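Local coordinates for HTH cro/C1-type domain-containing protein (Thermotoga maritima, PDB 2WUS), which is RodZ, a bacterial cell-shape protein whose cytoplasmic helix-turn-helix domain, of a family usually assigned DNA binding, is thought to link the MreB cytoskeleton to the membrane, at residues 11-21 / 58-67; 50-58 / 72-80. One frame throughout, in Å; residues are numbered along the deposited sequence.

Contact 1 (11-21 / 58-67); sequences TFRKKREERRI and IKRYSEFLEL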
loop_
_atom_site.group_PDB
_atom_site.type_symbol
_atom_site.label_atom_id
_atom_site.label_comp_id
_atom_site.label_asym_id
_atom_site.label_seq_id
_atom_site.Cartn_x
_atom_site.Cartn_y
_atom_site.Cartn_z
ATOM N N THR C 11 5.555 14.424 -28.911
ATOM C CA THR C 11 6.260 15.410 -28.108
ATOM C C THR C 11 7.560 14.817 -27.599
ATOM O O THR C 11 8.592 15.496 -27.565
ATOM C CB THR C 11 5.413 15.922 -26.927
ATOM O OG1 THR C 11 4.129 16.332 -27.404
ATOM C CG2 THR C 11 6.090 17.112 -26.251
ATOM N N PHE C 12 7.495 13.548 -27.203
ATOM C CA PHE C 12 8.668 12.808 -26.741
ATOM C C PHE C 12 9.732 12.756 -27.821
ATOM O O PHE C 12 10.879 13.145 -27.582
ATOM C CB PHE C 12 8.302 11.372 -26.354
ATOM C CG PHE C 12 7.738 11.231 -24.971
ATOM C CD1 PHE C 12 8.449 11.677 -23.870
ATOM C CD2 PHE C 12 6.503 10.627 -24.770
ATOM C CE1 PHE C 12 7.937 11.540 -22.600
ATOM C CE2 PHE C 12 5.989 10.489 -23.506
ATOM C CZ PHE C 12 6.707 10.947 -22.416
ATOM N N ARG C 13 9.352 12.254 -29.000
ATOM C CA ARG C 13 10.291 12.146 -30.108
ATOM C C ARG C 13 10.930 13.497 -30.321
ATOM O O ARG C 13 12.153 13.619 -30.306
ATOM C CB ARG C 13 9.602 11.676 -31.394
ATOM C CG ARG C 13 10.447 11.819 -32.671
ATOM C CD ARG C 13 9.939 10.921 -33.819
ATOM N NE ARG C 13 10.604 9.609 -33.837
ATOM C CZ ARG C 13 10.154 8.518 -34.464
ATOM N NH1 ARG C 13 10.853 7.389 -34.404
ATOM N NH2 ARG C 13 9.010 8.541 -35.142
ATOM N N LYS C 14 10.087 14.515 -30.473
ATOM C CA LYS C 14 10.545 15.866 -30.786
ATOM C C LYS C 14 11.500 16.422 -29.738
ATOM O O LYS C 14 12.462 17.123 -30.069
ATOM C CB LYS C 14 9.357 16.814 -30.978
ATOM C CG LYS C 14 9.749 18.276 -31.130
ATOM C CD LYS C 14 8.527 19.161 -31.328
ATOM C CE LYS C 14 8.896 20.640 -31.322
ATOM N NZ LYS C 14 7.682 21.510 -31.395
ATOM N N LYS C 15 11.233 16.104 -28.475
ATOM C CA LYS C 15 12.022 16.651 -27.380
ATOM C C LYS C 15 13.333 15.898 -27.206
ATOM O O LYS C 15 14.320 16.447 -26.715
ATOM C CB LYS C 15 11.224 16.610 -26.083
ATOM C CG LYS C 15 11.443 17.808 -25.197
ATOM C CD LYS C 15 12.805 17.806 -24.566
ATOM C CE LYS C 15 13.310 19.234 -24.416
ATOM N NZ LYS C 15 12.245 20.175 -23.959
ATOM N N ARG C 16 13.343 14.631 -27.601
ATOM C CA ARG C 16 14.553 13.841 -27.481
ATOM C C ARG C 16 15.548 14.296 -28.540
ATOM O O ARG C 16 16.739 14.460 -28.271
ATOM C CB ARG C 16 14.245 12.355 -27.635
ATOM C CG ARG C 16 15.469 11.473 -27.503
ATOM C CD ARG C 16 15.084 10.019 -27.564
ATOM N NE ARG C 16 14.169 9.767 -28.664
ATOM C CZ ARG C 16 14.555 9.637 -29.928
ATOM N NH1 ARG C 16 13.657 9.403 -30.876
ATOM N NH2 ARG C 16 15.844 9.743 -30.242
ATOM N N GLU C 17 15.034 14.520 -29.744
ATOM C CA GLU C 17 15.861 14.854 -30.887
ATOM C C GLU C 17 16.426 16.255 -30.759
ATOM O O GLU C 17 17.438 16.580 -31.378
ATOM C CB GLU C 17 15.066 14.724 -32.186
ATOM C CG GLU C 17 15.916 14.284 -33.371
ATOM C CD GLU C 17 15.421 12.996 -34.008
ATOM O OE1 GLU C 17 14.220 12.946 -34.375
ATOM O OE2 GLU C 17 16.232 12.045 -34.146
ATOM N N GLU C 18 15.776 17.082 -29.948
ATOM C CA GLU C 18 16.289 18.417 -29.681
ATOM C C GLU C 18 17.645 18.326 -28.980
ATOM O O GLU C 18 18.220 19.338 -28.601
ATOM C CB GLU C 18 15.291 19.225 -28.852
ATOM C CG GLU C 18 14.971 20.604 -29.422
ATOM C CD GLU C 18 13.769 21.270 -28.754
ATOM O OE1 GLU C 18 13.883 21.694 -27.579
ATOM O OE2 GLU C 18 12.707 21.379 -29.412
ATOM N N ARG C 19 18.157 17.104 -28.826
ATOM C CA ARG C 19 19.464 16.869 -28.208
ATOM C C ARG C 19 20.196 15.702 -28.852
ATOM O O ARG C 19 19.594 14.858 -29.511
ATOM C CB ARG C 19 19.284 16.609 -26.724
ATOM C CG ARG C 19 18.129 17.426 -26.171
ATOM C CD ARG C 19 17.465 16.748 -25.010
ATOM N NE ARG C 19 16.987 17.721 -24.039
ATOM C CZ ARG C 19 17.134 17.594 -22.724
ATOM N NH1 ARG C 19 16.667 18.544 -21.919
ATOM N NH2 ARG C 19 17.746 16.520 -22.218
ATOM N N ARG C 20 21.505 15.656 -28.651
ATOM C CA ARG C 20 22.324 14.614 -29.256
ATOM C C ARG C 20 21.940 13.230 -28.710
ATOM O O ARG C 20 22.824 12.383 -28.505
ATOM C CB ARG C 20 23.822 14.905 -29.012
ATOM C CG ARG C 20 24.803 14.168 -29.954
ATOM C CD ARG C 20 26.289 14.351 -29.557
ATOM N NE ARG C 20 27.176 13.392 -30.235
ATOM C CZ ARG C 20 28.474 13.219 -29.958
ATOM N NH1 ARG C 20 29.197 12.323 -30.629
ATOM N NH2 ARG C 20 29.055 13.942 -29.007
ATOM N N ILE C 21 20.639 12.986 -28.487
ATOM C CA ILE C 21 20.217 11.739 -27.825
ATOM C C ILE C 21 19.563 10.684 -28.692
ATOM O O ILE C 21 18.450 10.852 -29.171
ATOM C CB ILE C 21 19.271 11.971 -26.653
ATOM C CG1 ILE C 21 19.730 13.169 -25.829
ATOM C CG2 ILE C 21 19.228 10.716 -25.800
ATOM C CD1 ILE C 21 18.813 13.499 -24.678
ATOM N N ILE C 58 6.263 6.534 -18.993
ATOM C CA ILE C 58 5.901 7.903 -19.319
ATOM C C ILE C 58 6.466 8.895 -18.313
ATOM O O ILE C 58 7.040 9.923 -18.697
ATOM C CB ILE C 58 4.373 8.062 -19.415
ATOM C CG1 ILE C 58 3.852 7.136 -20.515
ATOM C CG2 ILE C 58 4.004 9.506 -19.690
ATOM C CD1 ILE C 58 2.391 7.207 -20.733
ATOM N N LYS C 59 6.306 8.592 -17.029
ATOM C CA LYS C 59 6.848 9.454 -15.991
ATOM C C LYS C 59 8.343 9.572 -16.261
ATOM O O LYS C 59 8.855 10.663 -16.512
ATOM C CB LYS C 59 6.561 8.876 -14.598
ATOM C CG LYS C 59 6.927 9.791 -13.410
ATOM C CD LYS C 59 6.873 9.044 -12.056
ATOM C CE LYS C 59 7.534 9.836 -10.911
ATOM N NZ LYS C 59 7.962 8.969 -9.757
ATOM N N ARG C 60 9.012 8.422 -16.284
ATOM C CA ARG C 60 10.466 8.324 -16.411
ATOM C C ARG C 60 11.086 8.991 -17.622
ATOM O O ARG C 60 12.098 9.673 -17.508
ATOM C CB ARG C 60 10.861 6.866 -16.399
ATOM C CG ARG C 60 10.648 6.249 -15.068
ATOM C CD ARG C 60 11.595 5.116 -14.869
ATOM N NE ARG C 60 10.859 3.873 -14.952
ATOM C CZ ARG C 60 11.332 2.771 -15.506
ATOM N NH1 ARG C 60 10.582 1.684 -15.529
ATOM N NH2 ARG C 60 12.550 2.761 -16.036
ATOM N N TYR C 61 10.497 8.747 -18.784
ATOM C CA TYR C 61 10.891 9.410 -20.014
ATOM C C TYR C 61 10.794 10.904 -19.814
ATOM O O TYR C 61 11.762 11.622 -20.000
ATOM C CB TYR C 61 9.946 9.016 -21.140
ATOM C CG TYR C 61 10.596 8.908 -22.497
ATOM C CD1 TYR C 61 11.966 9.064 -22.652
ATOM C CD2 TYR C 61 9.833 8.631 -23.626
ATOM C CE1 TYR C 61 12.552 8.952 -23.895
ATOM C CE2 TYR C 61 10.405 8.512 -24.863
ATOM C CZ TYR C 61 11.764 8.672 -24.997
ATOM O OH TYR C 61 12.331 8.556 -26.249
ATOM N N SER C 62 9.614 11.365 -19.426
ATOM C CA SER C 62 9.374 12.791 -19.224
ATOM C C SER C 62 10.365 13.448 -18.274
ATOM O O SER C 62 10.735 14.592 -18.475
ATOM C CB SER C 62 7.962 13.012 -18.703
ATOM O OG SER C 62 7.027 12.412 -19.571
ATOM N N GLU C 63 10.765 12.735 -17.229
ATOM C CA GLU C 63 11.708 13.260 -16.252
ATOM C C GLU C 63 13.105 13.320 -16.847
ATOM O O GLU C 63 13.887 14.208 -16.516
ATOM C CB GLU C 63 11.735 12.375 -15.007
ATOM C CG GLU C 63 10.523 12.508 -14.078
ATOM C CD GLU C 63 10.695 11.716 -12.778
ATOM O OE1 GLU C 63 9.689 11.490 -12.067
ATOM O OE2 GLU C 63 11.841 11.317 -12.469
ATOM N N PHE C 64 13.407 12.356 -17.716
ATOM C CA PHE C 64 14.682 12.287 -18.427
ATOM C C PHE C 64 14.871 13.428 -19.432
ATOM O O PHE C 64 15.965 13.972 -19.561
ATOM C CB PHE C 64 14.810 10.945 -19.145
ATOM C CG PHE C 64 15.951 10.882 -20.118
ATOM C CD1 PHE C 64 17.266 11.004 -19.678
ATOM C CD2 PHE C 64 15.712 10.695 -21.473
ATOM C CE1 PHE C 64 18.311 10.953 -20.563
ATOM C CE2 PHE C 64 16.764 10.640 -22.376
ATOM C CZ PHE C 64 18.063 10.767 -21.919
ATOM N N LEU C 65 13.807 13.754 -20.160
ATOM C CA LEU C 65 13.769 14.922 -21.033
ATOM C C LEU C 65 13.266 16.108 -20.209
ATOM O O LEU C 65 12.963 15.962 -19.033
ATOM C CB LEU C 65 12.851 14.650 -22.223
ATOM C CG LEU C 65 13.129 13.338 -22.976
ATOM C CD1 LEU C 65 12.080 13.068 -24.046
ATOM C CD2 LEU C 65 14.519 13.317 -23.584
ATOM N N GLU C 66 13.179 17.288 -20.795
ATOM C CA GLU C 66 12.815 18.459 -19.998
ATOM C C GLU C 66 11.334 18.449 -19.634
ATOM O O GLU C 66 10.850 19.361 -18.970
ATOM C CB GLU C 66 13.162 19.757 -20.757
ATOM C CG GLU C 66 13.041 21.059 -19.946
ATOM C CD GLU C 66 11.783 21.878 -20.272
ATOM O OE1 GLU C 66 11.385 22.722 -19.437
ATOM O OE2 GLU C 66 11.191 21.685 -21.358
ATOM N N LEU C 67 10.617 17.417 -20.066
ATOM C CA LEU C 67 9.150 17.470 -20.086
ATOM C C LEU C 67 8.464 17.577 -18.713
ATOM O O LEU C 67 9.050 17.217 -17.691
ATOM C CB LEU C 67 8.590 16.274 -20.855
ATOM C CG LEU C 67 8.358 16.441 -22.356
ATOM C CD1 LEU C 67 8.769 17.824 -22.792
ATOM C CD2 LEU C 67 9.120 15.366 -23.133
#
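Phe12 and Tyr61 form an offset stack at the apolar centre, with ring centroids 4.6 Å apart and planes at 19°. Phe12 CG lies anti to its carbonyl carbon (chi1 -82°), which carries the ring from helix 11-17 onto helix 58-64. Tyr61 CD2 covers one ring face near the rim, whereas Leu65 CD1 meets the edge, 3.9 Å from Phe12 CD1, and also lies over a face of Tyr61. Leu67 CD2 comes within 3.8 Å of Phe12 CD1. Replacing Phe12 by alanine would probably strip Tyr61 of its stacking partner and open a gap beside Leu65 and Leu67.

Farther out, the aliphatic part of Lys15 slides past Leu67, with Lys15 CG 3.6 Å from Leu67 CD1. The Lys15 chain then bends toward Glu66, where Lys15 NZ and Glu66 OE2 form a salt bridge at 3.2 Å whose hydrogen bond is weak. Arg16 turns back on its own segment: NH2 donates to Ile21 O at 3.0 Å, in the carbonyl plane, tying the loop to the helix end. Glu41 takes a salt bridge from Arg16 NH1 and hydrogen-bonds Tyr61 OH.

Within the helix-turn-helix domain, the contact joins the first helix, 3-17, to helix 51-64; the segments run at 30° with axes 10.9 Å apart. Helix 34-42 touches Phe12 through Ile40, helix 23-29 reaches Tyr61 through Leu23, and Met72 of helix 69-84 packs on Ser62.

Contact 2 (50-58 / 72-80); sequences AEVYIKSYI and MLKLYEEGK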
loop_
_atom_site.group_PDB
_atom_site.type_symbol
_atom_site.label_atom_id
_atom_site.label_comp_id
_atom_site.label_asym_id
_atom_site.label_seq_id
_atom_site.Cartn_x
_atom_site.Cartn_y
_atom_site.Cartn_z
ATOM N N ALA C 50 1.582 -3.578 -18.574
ATOM C CA ALA C 50 0.460 -3.281 -17.701
ATOM C C ALA C 50 0.311 -1.772 -17.621
ATOM O O ALA C 50 1.298 -1.042 -17.747
ATOM C CB ALA C 50 0.674 -3.874 -16.335
ATOM N N GLU C 51 -0.917 -1.304 -17.429
ATOM C CA GLU C 51 -1.151 0.131 -17.329
ATOM C C GLU C 51 -0.249 0.780 -16.277
ATOM O O GLU C 51 0.330 1.829 -16.513
ATOM C CB GLU C 51 -2.623 0.443 -17.043
ATOM C CG GLU C 51 -2.864 1.896 -16.667
ATOM C CD GLU C 51 -4.265 2.373 -16.998
ATOM O OE1 GLU C 51 -4.637 3.485 -16.566
ATOM O OE2 GLU C 51 -4.992 1.640 -17.698
ATOM N N VAL C 52 -0.123 0.152 -15.116
ATOM C CA VAL C 52 0.681 0.722 -14.039
ATOM C C VAL C 52 2.111 0.990 -14.481
ATOM O O VAL C 52 2.718 2.003 -14.123
ATOM C CB VAL C 52 0.691 -0.198 -12.800
ATOM C CG1 VAL C 52 2.054 -0.176 -12.094
ATOM C CG2 VAL C 52 -0.471 0.175 -11.859
ATOM N N TYR C 53 2.640 0.073 -15.273
ATOM C CA TYR C 53 3.995 0.198 -15.757
ATOM C C TYR C 53 4.112 1.159 -16.959
ATOM O O TYR C 53 5.120 1.848 -17.119
ATOM C CB TYR C 53 4.533 -1.183 -16.071
ATOM C CG TYR C 53 4.755 -2.046 -14.856
ATOM C CD1 TYR C 53 5.519 -1.590 -13.785
ATOM C CD2 TYR C 53 4.239 -3.343 -14.784
ATOM C CE1 TYR C 53 5.745 -2.397 -12.674
ATOM C CE2 TYR C 53 4.462 -4.150 -13.666
ATOM C CZ TYR C 53 5.204 -3.671 -12.621
ATOM O OH TYR C 53 5.441 -4.462 -11.527
ATOM N N ILE C 54 3.079 1.218 -17.792
ATOM C CA ILE C 54 3.078 2.170 -18.897
ATOM C C ILE C 54 3.128 3.587 -18.371
ATOM O O ILE C 54 3.763 4.463 -18.955
ATOM C CB ILE C 54 1.824 2.071 -19.757
ATOM C CG1 ILE C 54 1.873 0.819 -20.626
ATOM C CG2 ILE C 54 1.723 3.284 -20.629
ATOM C CD1 ILE C 54 0.528 0.425 -21.194
ATOM N N LYS C 55 2.438 3.820 -17.268
ATOM C CA LYS C 55 2.361 5.161 -16.738
ATOM C C LYS C 55 3.674 5.508 -16.060
ATOM O O LYS C 55 3.937 6.675 -15.780
ATOM C CB LYS C 55 1.162 5.311 -15.791
ATOM C CG LYS C 55 -0.174 5.360 -16.497
ATOM C CD LYS C 55 -1.307 4.810 -15.632
ATOM C CE LYS C 55 -1.613 5.697 -14.439
ATOM N NZ LYS C 55 -2.239 7.002 -14.811
ATOM N N SER C 56 4.503 4.498 -15.806
ATOM C CA SER C 56 5.779 4.752 -15.146
ATOM C C SER C 56 6.899 5.011 -16.163
ATOM O O SER C 56 7.806 5.791 -15.884
ATOM C CB SER C 56 6.133 3.659 -14.113
ATOM O OG SER C 56 6.966 2.632 -14.641
ATOM N N TYR C 57 6.822 4.381 -17.341
ATOM C CA TYR C 57 7.736 4.706 -18.441
ATOM C C TYR C 57 7.525 6.161 -18.826
ATOM O O TYR C 57 8.475 6.917 -18.989
ATOM C CB TYR C 57 7.482 3.856 -19.688
ATOM C CG TYR C 57 7.607 2.378 -19.500
ATOM C CD1 TYR C 57 6.774 1.509 -20.174
ATOM C CD2 TYR C 57 8.555 1.848 -18.644
ATOM C CE1 TYR C 57 6.872 0.158 -20.002
ATOM C CE2 TYR C 57 8.667 0.486 -18.469
ATOM C CZ TYR C 57 7.818 -0.346 -19.152
ATOM O OH TYR C 57 7.915 -1.692 -18.976
ATOM N N ILE C 58 6.263 6.534 -18.993
ATOM C CA ILE C 58 5.901 7.903 -19.319
ATOM C C ILE C 58 6.466 8.895 -18.313
ATOM O O ILE C 58 7.040 9.923 -18.697
ATOM C CB ILE C 58 4.373 8.062 -19.415
ATOM C CG1 ILE C 58 3.852 7.136 -20.515
ATOM C CG2 ILE C 58 4.004 9.506 -19.690
ATOM C CD1 ILE C 58 2.391 7.207 -20.733
ATOM N N MET C 72 2.250 15.191 -19.295
ATOM C CA MET C 72 2.405 14.000 -20.116
ATOM C C MET C 72 1.455 12.880 -19.697
ATOM O O MET C 72 0.857 12.228 -20.553
ATOM C CB MET C 72 3.850 13.504 -20.106
ATOM C CG MET C 72 4.850 14.406 -20.819
ATOM S SD MET C 72 4.392 14.847 -22.510
ATOM C CE MET C 72 3.417 16.329 -22.233
ATOM N N LEU C 73 1.327 12.643 -18.390
ATOM C CA LEU C 73 0.384 11.637 -17.896
ATOM C C LEU C 73 -1.041 12.052 -18.230
ATOM O O LEU C 73 -1.854 11.228 -18.663
ATOM C CB LEU C 73 0.533 11.416 -16.391
ATOM C CG LEU C 73 1.714 10.522 -15.990
ATOM C CD1 LEU C 73 1.895 10.466 -14.478
ATOM C CD2 LEU C 73 1.561 9.112 -16.565
ATOM N N LYS C 74 -1.327 13.340 -18.041
ATOM C CA LYS C 74 -2.610 13.919 -18.412
ATOM C C LYS C 74 -2.973 13.526 -19.846
ATOM O O LYS C 74 -4.064 13.031 -20.105
ATOM C CB LYS C 74 -2.575 15.443 -18.253
ATOM C CG LYS C 74 -3.932 16.094 -18.030
ATOM C CD LYS C 74 -4.258 17.094 -19.132
ATOM C CE LYS C 74 -5.684 17.641 -18.989
ATOM N NZ LYS C 74 -6.042 18.668 -20.022
ATOM N N LEU C 75 -2.054 13.741 -20.779
ATOM C CA LEU C 75 -2.273 13.300 -22.148
ATOM C C LEU C 75 -2.557 11.807 -22.191
ATOM O O LEU C 75 -3.529 11.379 -22.815
ATOM C CB LEU C 75 -1.057 13.596 -23.019
ATOM C CG LEU C 75 -0.983 14.937 -23.725
ATOM C CD1 LEU C 75 0.288 14.970 -24.550
ATOM C CD2 LEU C 75 -2.201 15.099 -24.605
ATOM N N TYR C 76 -1.708 11.008 -21.544
ATOM C CA TYR C 76 -1.909 9.574 -21.615
ATOM C C TYR C 76 -3.347 9.270 -21.217
ATOM O O TYR C 76 -4.000 8.440 -21.839
ATOM C CB TYR C 76 -0.913 8.764 -20.766
ATOM C CG TYR C 76 -1.308 7.294 -20.679
ATOM C CD1 TYR C 76 -1.324 6.498 -21.814
ATOM C CD2 TYR C 76 -1.703 6.714 -19.480
ATOM C CE1 TYR C 76 -1.702 5.164 -21.763
ATOM C CE2 TYR C 76 -2.083 5.374 -19.421
ATOM C CZ TYR C 76 -2.079 4.605 -20.570
ATOM O OH TYR C 76 -2.454 3.277 -20.546
ATOM N N GLU C 77 -3.846 9.976 -20.207
ATOM C CA GLU C 77 -5.172 9.677 -19.652
ATOM C C GLU C 77 -6.334 10.181 -20.516
ATOM O O GLU C 77 -7.369 9.522 -20.615
ATOM C CB GLU C 77 -5.301 10.163 -18.200
ATOM C CG GLU C 77 -6.030 9.176 -17.272
ATOM C CD GLU C 77 -5.194 7.945 -16.920
ATOM O OE1 GLU C 77 -4.266 8.072 -16.091
ATOM O OE2 GLU C 77 -5.470 6.851 -17.461
ATOM N N GLU C 78 -6.160 11.341 -21.142
ATOM C CA GLU C 78 -7.105 11.780 -22.157
ATOM C C GLU C 78 -7.149 10.685 -23.217
ATOM O O GLU C 78 -8.209 10.343 -23.740
ATOM C CB GLU C 78 -6.654 13.089 -22.813
ATOM C CG GLU C 78 -6.416 14.281 -21.886
ATOM C CD GLU C 78 -5.975 15.537 -22.650
ATOM O OE1 GLU C 78 -5.260 16.388 -22.072
ATOM O OE2 GLU C 78 -6.338 15.673 -23.840
ATOM N N GLY C 79 -5.980 10.134 -23.526
ATOM C CA GLY C 79 -5.866 9.156 -24.589
ATOM C C GLY C 79 -6.703 7.928 -24.304
ATOM O O GLY C 79 -7.268 7.316 -25.210
ATOM N N LYS C 80 -6.779 7.567 -23.029
ATOM C CA LYS C 80 -7.487 6.367 -22.618
ATOM C C LYS C 80 -8.982 6.601 -22.787
ATOM O O LYS C 80 -9.685 5.773 -23.366
ATOM C CB LYS C 80 -7.141 6.005 -21.168
ATOM C CG LYS C 80 -7.578 4.606 -20.741
ATOM C CD LYS C 80 -7.336 4.363 -19.255
ATOM C CE LYS C 80 -8.213 3.222 -18.743
ATOM N NZ LYS C 80 -8.141 3.061 -17.261
#
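Tyr76 is the knob of a knobs-into-holes contact, its side chain seated among Glu51, Ile54, Lys55 and Ile58. With CG anti to the backbone N (chi1 170°), its ring extends from helix 72-80 into that hole. Ile54 CG2 lies over one ring face, offset toward the rim and 4.0 Å from Tyr76 CZ. At the root of the ring, Ile58 CD1 is 3.7 Å from Tyr76 CB. Farther along, the methylene Lys55 CG reaches Tyr76 CE2 obliquely at 3.5 Å. The apolar set is completed by Leu73 CD2, which touches both Ile58 CG2 and Lys55 CB, and by Met72 CB against Ile58 CG2.

Charged pairs line the rim. Lys55, bent at its last two torsions, crosses Glu77 at about a right angle and delivers NZ to the syn lone pair of Glu77 OE1 at 2.6 Å, a salt bridge. Glu51 OE2 and Lys80 NZ form a longer one at 3.5 Å, with the lysine poorly ordered. Glu51 OE1 and Glu77 OE2 stand 3.6 Å apart, so the two lysines probably offset the repulsion between these carboxylates.

The contact joins helix 51-64 of the helix-turn-helix domain to the last helix, 69-84; the segments run roughly antiparallel, at 142° with axes 10.1 Å apart. Helix 3-17 adds Trp5, whose ring meets that of Tyr76 and whose NE1 donates to Tyr76 O. Val52, Tyr53 and Ser56 pack against the chain of another protein.

How the contacts relate
Helix 51-64 is common to both contacts: its C-terminal part and the following loop meet helix 3-17 in contact 1, while its N-terminal part meets helix 69-84 in contact 2. Ile58 belongs to both. The centres lie about 15 Å apart, on opposite sides of the chain's centre, yet the contacts touch where Met72 CG comes 3.2 Å from Ser62 OG and 4.2 Å from Phe12 CZ. Along the chain the segments alternate, 11-21, 50-58, 58-67, 72-80, so the two pairings interlock. Helix 51-64 thereby joins the first and last helices of this all-helical domain while also presenting side chains to the other protein.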